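361aa long hypothetical D-aminopeptidase (Pyrococcus horikoshii, PDB 2DRH) is of unconfirmed function but probably acts as an aminopeptidase. Local coordinates at residues A330-G335 with R341-K346. Residues are numbered along the deposited sequence; the frame is centred on the assembly and turned at random.
Sequences ARTMDG and RYALPK
Met333 and Arg341 form an antiparallel hydrogen-bonded pair, their CA atoms 5.6 Å apart. Met333 N donates to Arg341 O over 3.0 Å, and Arg341 N returns a straighter bond to Met333 O, 169° at the hydrogen. Thr332 carries the pairing one step further with its side chain. Its OG1 accepts the amide of Ala343, 3.1 Å from Ala343 N and nearly linear at 167°, where a continued strand would use a backbone carbonyl. The hydroxyl lies beside the backbone N (chi1 -66°), which turns it to the Ala343 amide and sets the methyl CG2 anti to that N, 3.6 Å from Tyr342 CD2. The methyl approaches this ring obliquely, while Thr332 CA makes a weak CA-H...O contact with Arg341 O. Met333, Asp334 and Arg341 belong to a small two-stranded antiparallel sheet, 333-334 with 340-341, which lies between helix 309-328 and the C-terminal helix 346-355 in the chain; Pro345 is the N-cap residue of the latter. Tyr342 also forms backbone hydrogen bonds with Lys182 of strand 181-182, a residue that packs against Met333 and Arg341 as well. The side chains of Met333 and Arg341 leave from the same face of the small sheet and then diverge. Met333 reaches Ile35 of strand 28-36, whereas the guanidinium of buried Arg341 is gripped by three hydrogen bonds: NE to Ser177 OG, NH1 to Gly231 O and NH2 to Gly233 O. Tyr140 adds a cation-pi contact; together these interactions hold the group in a fixed orientation. Beside Thr332, Ala343 points its methyl at 330-335, with CB 3.9 Å from Arg331 CA.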
ATOM      1  N   ALA A 330     -19.946  29.376   3.868  1.00 28.09           N
ATOM      2  CA  ALA A 330     -19.594  29.647   5.263  1.00 28.53           C
ATOM      3  C   ALA A 330     -19.873  31.091   5.694  1.00 30.46           C
ATOM      4  O   ALA A 330     -19.659  32.041   4.934  1.00 30.80           O
ATOM      5  CB  ALA A 330     -18.129  29.312   5.506  1.00 28.31           C
ATOM      6  N   ARG A 331     -20.354  31.247   6.923  1.00 31.34           N
ATOM      7  CA  ARG A 331     -20.647  32.566   7.472  1.00 31.92           C
ATOM      8  C   ARG A 331     -19.597  32.878   8.534  1.00 30.78           C
ATOM      9  O   ARG A 331     -19.158  31.982   9.243  1.00 31.06           O
ATOM     10  CB  ARG A 331     -22.040  32.571   8.105  1.00 33.27           C
ATOM     11  CG  ARG A 331     -22.154  31.701   9.345  1.00 37.72           C
ATOM     12  CD  ARG A 331     -23.582  31.661   9.868  1.00 41.48           C
ATOM     13  NE  ARG A 331     -23.691  30.900  11.110  1.00 44.32           N
ATOM     14  CZ  ARG A 331     -23.164  31.275  12.273  1.00 47.07           C
ATOM     15  NH1 ARG A 331     -22.483  32.412  12.368  1.00 47.77           N
ATOM     16  NH2 ARG A 331     -23.318  30.513  13.349  1.00 47.68           N
ATOM     17  N   THR A 332     -19.190  34.139   8.634  1.00 31.20           N
ATOM     18  CA  THR A 332     -18.187  34.553   9.622  1.00 29.75           C
ATOM     19  C   THR A 332     -18.493  33.927  10.981  1.00 30.54           C
ATOM     20  O   THR A 332     -19.654  33.667  11.303  1.00 29.04           O
ATOM     21  CB  THR A 332     -18.162  36.090   9.775  1.00 28.36           C
ATOM     22  OG1 THR A 332     -17.693  36.679   8.556  1.00 26.61           O
ATOM     23  CG2 THR A 332     -17.250  36.514  10.933  1.00 26.81           C
ATOM     24  N   MET A 333     -17.456  33.691  11.780  1.00 31.33           N
ATOM     25  CA  MET A 333     -17.653  33.084  13.092  1.00 32.80           C
ATOM     26  C   MET A 333     -16.521  33.296  14.088  1.00 33.15           C
ATOM     27  O   MET A 333     -15.342  33.182  13.749  1.00 32.22           O
ATOM     28  CB  MET A 333     -17.887  31.586  12.943  1.00 33.28           C
ATOM     29  CG  MET A 333     -17.960  30.856  14.268  1.00 36.78           C
ATOM     30  SD  MET A 333     -18.456  29.157  14.059  1.00 40.72           S
ATOM     31  CE  MET A 333     -20.214  29.400  13.720  1.00 38.57           C
ATOM     32  N   ASP A 334     -16.900  33.587  15.329  1.00 33.68           N
ATOM     33  CA  ASP A 334     -15.940  33.796  16.400  1.00 34.60           C
ATOM     34  C   ASP A 334     -15.907  32.522  17.228  1.00 34.10           C
ATOM     35  O   ASP A 334     -16.855  31.735  17.203  1.00 35.37           O
ATOM     36  CB  ASP A 334     -16.370  34.964  17.284  1.00 35.89           C
ATOM     37  CG  ASP A 334     -17.624  34.661  18.071  1.00 38.56           C
ATOM     38  OD1 ASP A 334     -18.676  34.413  17.449  1.00 41.80           O
ATOM     39  OD2 ASP A 334     -17.558  34.663  19.315  1.00 40.23           O
ATOM     40  N   GLY A 335     -14.822  32.317  17.963  1.00 32.84           N
ATOM     41  CA  GLY A 335     -14.717  31.118  18.771  1.00 32.01           C
ATOM     42  C   GLY A 335     -13.870  31.312  20.008  1.00 30.47           C
ATOM     43  O   GLY A 335     -13.724  32.427  20.503  1.00 30.92           O
ATOM     44  N   ARG A 341     -12.790  33.800  12.186  1.00 25.75           N
ATOM     45  CA  ARG A 341     -12.556  33.469  10.786  1.00 26.08           C
ATOM     46  C   ARG A 341     -13.716  34.098  10.032  1.00 25.66           C
ATOM     47  O   ARG A 341     -14.880  33.819  10.334  1.00 24.44           O
ATOM     48  CB  ARG A 341     -12.577  31.950  10.549  1.00 25.84           C
ATOM     49  CG  ARG A 341     -11.435  31.163  11.173  1.00 26.72           C
ATOM     50  CD  ARG A 341     -10.066  31.629  10.692  1.00 26.40           C
ATOM     51  NE  ARG A 341      -9.064  30.584  10.884  1.00 27.91           N
ATOM     52  CZ  ARG A 341      -7.747  30.785  10.887  1.00 26.11           C
ATOM     53  NH1 ARG A 341      -7.254  32.001  10.714  1.00 24.17           N
ATOM     54  NH2 ARG A 341      -6.923  29.761  11.062  1.00 26.53           N
ATOM     55  N   TYR A 342     -13.398  34.946   9.058  1.00 25.69           N
ATOM     56  CA  TYR A 342     -14.417  35.623   8.277  1.00 25.18           C
ATOM     57  C   TYR A 342     -14.734  34.877   7.001  1.00 24.32           C
ATOM     58  O   TYR A 342     -13.858  34.285   6.386  1.00 22.82           O
ATOM     59  CB  TYR A 342     -13.972  37.042   7.927  1.00 25.73           C
ATOM     60  CG  TYR A 342     -13.771  37.929   9.127  1.00 27.58           C
ATOM     61  CD1 TYR A 342     -12.581  37.894   9.855  1.00 27.58           C
ATOM     62  CD2 TYR A 342     -14.777  38.801   9.543  1.00 28.79           C
ATOM     63  CE1 TYR A 342     -12.400  38.710  10.971  1.00 30.08           C
ATOM     64  CE2 TYR A 342     -14.608  39.618  10.656  1.00 30.17           C
ATOM     65  CZ  TYR A 342     -13.420  39.568  11.364  1.00 29.83           C
ATOM     66  OH  TYR A 342     -13.259  40.375  12.467  1.00 32.89           O
ATOM     67  N   ALA A 343     -16.001  34.922   6.606  1.00 26.03           N
ATOM     68  CA  ALA A 343     -16.440  34.257   5.393  1.00 26.00           C
ATOM     69  C   ALA A 343     -15.815  34.949   4.198  1.00 27.07           C
ATOM     70  O   ALA A 343     -15.667  36.171   4.185  1.00 27.12           O
ATOM     71  CB  ALA A 343     -17.948  34.313   5.286  1.00 27.01           C
ATOM     72  N   LEU A 344     -15.441  34.164   3.195  1.00 27.58           N
ATOM     73  CA  LEU A 344     -14.848  34.706   1.979  1.00 27.04           C
ATOM     74  C   LEU A 344     -15.775  35.779   1.399  1.00 26.42           C
ATOM     75  O   LEU A 344     -16.927  35.499   1.076  1.00 29.24           O
ATOM     76  CB  LEU A 344     -14.665  33.578   0.963  1.00 27.03           C
ATOM     77  CG  LEU A 344     -13.976  33.878  -0.366  1.00 25.58           C
ATOM     78  CD1 LEU A 344     -12.494  34.165  -0.133  1.00 24.20           C
ATOM     79  CD2 LEU A 344     -14.150  32.675  -1.285  1.00 25.89           C
ATOM     80  N   PRO A 345     -15.286  37.024   1.265  1.00 26.43           N
ATOM     81  CA  PRO A 345     -16.097  38.121   0.716  1.00 24.88           C
ATOM     82  C   PRO A 345     -16.495  37.890  -0.746  1.00 24.53           C
ATOM     83  O   PRO A 345     -15.696  38.095  -1.658  1.00 21.32           O
ATOM     84  CB  PRO A 345     -15.190  39.337   0.896  1.00 24.22           C
ATOM     85  CG  PRO A 345     -13.814  38.746   0.798  1.00 24.67           C
ATOM     86  CD  PRO A 345     -13.950  37.510   1.650  1.00 26.45           C
ATOM     87  N   LYS A 346     -17.749  37.491  -0.954  1.00 25.67           N
ATOM     88  CA  LYS A 346     -18.266  37.183  -2.287  1.00 27.34           C
ATOM     89  C   LYS A 346     -18.285  38.308  -3.323  1.00 29.02           C
ATOM     90  O   LYS A 346     -18.030  38.061  -4.503  1.00 28.96           O
ATOM     91  CB  LYS A 346     -19.656  36.548  -2.150  1.00 27.92           C
ATOM     92  CG  LYS A 346     -19.604  35.171  -1.484  1.00 29.04           C
ATOM     93  CD  LYS A 346     -20.987  34.560  -1.250  1.00 31.32           C
ATOM     94  CE  LYS A 346     -21.729  35.248  -0.113  1.00 33.90           C
ATOM     95  NZ  LYS A 346     -20.997  35.164   1.189  1.00 34.22           N
TER